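Local coordinates for protein inosine-uridine preferring nucleoside hydrolase (Gardnerella vaginalis 315-A, PDB 6BA1) that belongs to the inosine-uridine preferring nucleoside hydrolase family and binds a calcium ion at the C-terminal ends of strands of its mostly parallel central beta-sheet, at residues A[37-45]-A[78-88]. Residues are numbered along the deposited sequence; the frame is centred on the assembly and turned at random.
Sequences GTYGNVLME and FEVLPISAFIH
Tyr39 turns its ring toward Phe78 with chi1 63°, CG lying between the backbone N and the carbonyl carbon, while the Phe78 ring reaches Tyr39 with CG anti to the backbone N. The two rings form an edge-to-face pair with centroids 4.8 Å apart and planes at 60°: the CD1 edge of Tyr39 stands over the middle of one Phe78 face, 3.6 Å from Phe78 CD2, and Tyr39 CB adds an off-centre CH-pi contact. Phe78 CZ also reaches the loop backbone, 3.4 Å from Gly40 N. The backbone angles of Gly40 suit a residue without CB, and Gly40 N donates a hydrogen bond to Val42 O within the loop. Val80 packs its two methyls on the same loop: CG1 faces Asn41 O, and CG2 lies 3.9 Å from Leu43 CG. Farther along 78-88, the amide of Asn41 is stacked on one face of the His88 ring, planes 26° apart, with Asn41 CG 3.2 Å from His88 CE1; Ile87 CG2 covers the opposite face. Ser84 OG turns back to Leu81 O at the start of helix 82-88, and that carbonyl also accepts from Ala85 N. Tyr39 OH and Thr134 OG1 share a hydrogen bond, and Asn41 N donates to OD2 of Asp12, a calcium ligand. The loop following strand 31-37 is thus packed against both the lead-in (Phe78, Val80) and the residues from Ser84 to His88, with the Asn41 side chain about 3 Å from the calcium ion. No hydrogen bond joins the two segments; aromatic, amide-ring and methyl packing holds them together, and the amide stack probably helps to fix the rotation of Asn41 beside the metal site.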
loop_
_atom_site.group_PDB
_atom_site.type_symbol
_atom_site.label_atom_id
_atom_site.label_comp_id
_atom_site.label_asym_id
_atom_site.label_seq_id
_atom_site.Cartn_x
_atom_site.Cartn_y
_atom_site.Cartn_z
ATOM N N GLY A 37 7.594 28.290 -6.925
ATOM C CA GLY A 37 6.140 28.396 -7.129
ATOM C C GLY A 37 5.634 27.404 -8.160
ATOM O O GLY A 37 6.266 27.217 -9.196
ATOM N N THR A 38 4.507 26.758 -7.874
ATOM C CA THR A 38 3.851 25.872 -8.837
ATOM C C THR A 38 2.333 26.088 -8.756
ATOM O O THR A 38 1.887 27.065 -8.145
ATOM C CB THR A 38 4.296 24.388 -8.641
ATOM O OG1 THR A 38 3.981 23.603 -9.806
ATOM C CG2 THR A 38 3.655 23.761 -7.403
ATOM N N TYR A 39 1.556 25.184 -9.353
ATOM C CA TYR A 39 0.134 25.403 -9.657
ATOM C C TYR A 39 -0.720 24.313 -9.014
ATOM O O TYR A 39 -0.196 23.285 -8.583
ATOM C CB TYR A 39 -0.071 25.385 -11.177
ATOM C CG TYR A 39 0.271 24.041 -11.800
ATOM C CD1 TYR A 39 -0.719 23.086 -12.035
ATOM C CD2 TYR A 39 1.592 23.713 -12.111
ATOM C CE1 TYR A 39 -0.404 21.859 -12.582
ATOM C CE2 TYR A 39 1.916 22.481 -12.659
ATOM C CZ TYR A 39 0.915 21.558 -12.892
ATOM O OH TYR A 39 1.215 20.331 -13.420
ATOM N N GLY A 40 -2.034 24.527 -8.970
ATOM C CA GLY A 40 -2.968 23.504 -8.477
ATOM C C GLY A 40 -4.063 24.109 -7.632
ATOM O O GLY A 40 -5.179 24.335 -8.117
ATOM N N ASN A 41 -3.749 24.349 -6.361
ATOM C CA ASN A 41 -4.653 25.045 -5.437
ATOM C C ASN A 41 -5.050 26.398 -6.034
ATOM O O ASN A 41 -6.194 26.839 -5.916
ATOM C CB ASN A 41 -3.995 25.277 -4.061
ATOM C CG ASN A 41 -3.755 23.986 -3.279
ATOM O OD1 ASN A 41 -4.201 22.913 -3.668
ATOM N ND2 ASN A 41 -3.052 24.095 -2.157
ATOM N N VAL A 42 -4.082 27.042 -6.682
ATOM C CA VAL A 42 -4.291 28.303 -7.349
ATOM C C VAL A 42 -3.337 28.415 -8.545
ATOM O O VAL A 42 -2.331 27.690 -8.607
ATOM C CB VAL A 42 -4.098 29.451 -6.330
ATOM C CG1 VAL A 42 -2.626 29.621 -5.966
ATOM C CG2 VAL A 42 -4.744 30.750 -6.825
ATOM N N LEU A 43 -3.675 29.299 -9.497
ATOM C CA LEU A 43 -2.828 29.582 -10.673
ATOM C C LEU A 43 -1.385 29.885 -10.256
ATOM O O LEU A 43 -1.151 30.487 -9.206
ATOM C CB LEU A 43 -3.394 30.771 -11.457
ATOM C CG LEU A 43 -4.710 30.512 -12.213
ATOM C CD1 LEU A 43 -5.580 31.765 -12.241
ATOM C CD2 LEU A 43 -4.461 29.984 -13.626
ATOM N N MET A 44 -0.427 29.457 -11.082
ATOM C CA MET A 44 0.990 29.508 -10.722
ATOM C C MET A 44 1.457 30.881 -10.219
ATOM O O MET A 44 2.150 30.976 -9.202
ATOM C CB MET A 44 1.850 29.060 -11.910
ATOM C CG MET A 44 3.353 29.063 -11.623
ATOM S SD MET A 44 4.096 30.681 -11.876
ATOM C CE MET A 44 5.616 30.497 -10.994
ATOM N N GLU A 45 1.080 31.919 -10.967
ATOM C CA GLU A 45 1.391 33.318 -10.637
ATOM C C GLU A 45 0.834 33.724 -9.276
ATOM O O GLU A 45 1.553 34.286 -8.454
ATOM C CB GLU A 45 0.827 34.267 -11.707
ATOM C CG GLU A 45 1.563 34.232 -13.042
ATOM C CD GLU A 45 2.916 34.941 -13.022
ATOM O OE1 GLU A 45 3.297 35.546 -11.983
ATOM O OE2 GLU A 45 3.606 34.895 -14.064
ATOM N N PHE A 78 -3.589 25.113 -17.915
ATOM C CA PHE A 78 -4.099 24.755 -16.596
ATOM C C PHE A 78 -5.115 25.792 -16.098
ATOM O O PHE A 78 -4.858 26.996 -16.155
ATOM C CB PHE A 78 -2.959 24.615 -15.590
ATOM C CG PHE A 78 -3.428 24.564 -14.160
ATOM C CD1 PHE A 78 -3.368 25.697 -13.345
ATOM C CD2 PHE A 78 -3.969 23.397 -13.630
ATOM C CE1 PHE A 78 -3.815 25.661 -12.038
ATOM C CE2 PHE A 78 -4.417 23.346 -12.324
ATOM C CZ PHE A 78 -4.344 24.486 -11.525
ATOM N N GLU A 79 -6.253 25.306 -15.602
ATOM C CA GLU A 79 -7.247 26.127 -14.913
ATOM C C GLU A 79 -7.390 25.593 -13.492
ATOM O O GLU A 79 -7.218 24.393 -13.248
ATOM C CB GLU A 79 -8.603 26.023 -15.619
ATOM C CG GLU A 79 -8.568 26.230 -17.131
ATOM C CD GLU A 79 -9.664 25.441 -17.854
ATOM O OE1 GLU A 79 -9.727 24.205 -17.642
ATOM O OE2 GLU A 79 -10.454 26.043 -18.632
ATOM N N VAL A 80 -7.718 26.483 -12.556
ATOM C CA VAL A 80 -8.017 26.069 -11.180
ATOM C C VAL A 80 -9.390 25.398 -11.192
ATOM O O VAL A 80 -10.350 25.962 -11.724
ATOM C CB VAL A 80 -8.037 27.280 -10.215
ATOM C CG1 VAL A 80 -8.521 26.874 -8.821
ATOM C CG2 VAL A 80 -6.655 27.901 -10.126
ATOM N N LEU A 81 -9.478 24.203 -10.618
ATOM C CA LEU A 81 -10.753 23.480 -10.505
ATOM C C LEU A 81 -11.631 24.191 -9.465
ATOM O O LEU A 81 -11.101 24.721 -8.478
ATOM C CB LEU A 81 -10.544 22.020 -10.087
ATOM C CG LEU A 81 -9.606 21.132 -10.899
ATOM C CD1 LEU A 81 -9.326 19.821 -10.180
ATOM C CD2 LEU A 81 -10.216 20.938 -12.271
ATOM N N PRO A 82 -12.973 24.205 -9.664
ATOM C CA PRO A 82 -13.823 24.940 -8.710
ATOM C C PRO A 82 -13.839 24.340 -7.291
ATOM O O PRO A 82 -14.132 25.054 -6.327
ATOM C CB PRO A 82 -15.226 24.886 -9.350
ATOM C CG PRO A 82 -15.076 24.168 -10.660
ATOM C CD PRO A 82 -13.782 23.416 -10.613
ATOM N N ILE A 83 -13.520 23.048 -7.178
ATOM C CA ILE A 83 -13.392 22.358 -5.887
ATOM C C ILE A 83 -12.279 23.003 -5.050
ATOM O O ILE A 83 -12.503 23.361 -3.890
ATOM C CB ILE A 83 -13.148 20.833 -6.073
ATOM C CG1 ILE A 83 -14.411 20.172 -6.702
ATOM C CG2 ILE A 83 -12.804 20.160 -4.740
ATOM C CD1 ILE A 83 -14.192 18.802 -7.319
ATOM N N SER A 84 -11.095 23.160 -5.645
ATOM C CA SER A 84 -9.948 23.797 -4.967
ATOM C C SER A 84 -10.168 25.300 -4.714
ATOM O O SER A 84 -9.641 25.852 -3.745
ATOM C CB SER A 84 -8.636 23.534 -5.732
ATOM O OG SER A 84 -8.788 23.686 -7.135
ATOM N N ALA A 85 -10.950 25.950 -5.575
ATOM C CA ALA A 85 -11.378 27.336 -5.347
ATOM C C ALA A 85 -12.331 27.475 -4.150
ATOM O O ALA A 85 -12.349 28.513 -3.499
ATOM C CB ALA A 85 -12.025 27.904 -6.603
ATOM N N PHE A 86 -13.133 26.446 -3.881
ATOM C CA PHE A 86 -14.009 26.420 -2.694
ATOM C C PHE A 86 -13.211 26.243 -1.394
ATOM O O PHE A 86 -13.508 26.895 -0.387
ATOM C CB PHE A 86 -15.067 25.313 -2.820
ATOM C CG PHE A 86 -16.061 25.291 -1.688
ATOM C CD1 PHE A 86 -17.199 26.106 -1.714
ATOM C CD2 PHE A 86 -15.865 24.455 -0.589
ATOM C CE1 PHE A 86 -18.104 26.093 -0.664
ATOM C CE2 PHE A 86 -16.775 24.436 0.457
ATOM C CZ PHE A 86 -17.895 25.256 0.424
ATOM N N ILE A 87 -12.219 25.353 -1.428
ATOM C CA ILE A 87 -11.406 25.023 -0.251
ATOM C C ILE A 87 -10.441 26.159 0.101
ATOM O O ILE A 87 -10.524 26.734 1.193
ATOM C CB ILE A 87 -10.632 23.690 -0.444
ATOM C CG1 ILE A 87 -11.623 22.516 -0.563
ATOM C CG2 ILE A 87 -9.650 23.451 0.707
ATOM C CD1 ILE A 87 -10.997 21.186 -0.940
ATOM N N HIS A 88 -9.541 26.471 -0.830
ATOM C CA HIS A 88 -8.489 27.472 -0.605
ATOM C C HIS A 88 -8.907 28.909 -0.970
ATOM O O HIS A 88 -8.150 29.846 -0.713
ATOM C CB HIS A 88 -7.211 27.086 -1.364
ATOM C CG HIS A 88 -6.744 25.688 -1.097
ATOM N ND1 HIS A 88 -6.816 24.682 -2.036
ATOM C CD2 HIS A 88 -6.225 25.118 0.018
ATOM C CE1 HIS A 88 -6.357 23.558 -1.512
ATOM N NE2 HIS A 88 -5.979 23.800 -0.269
#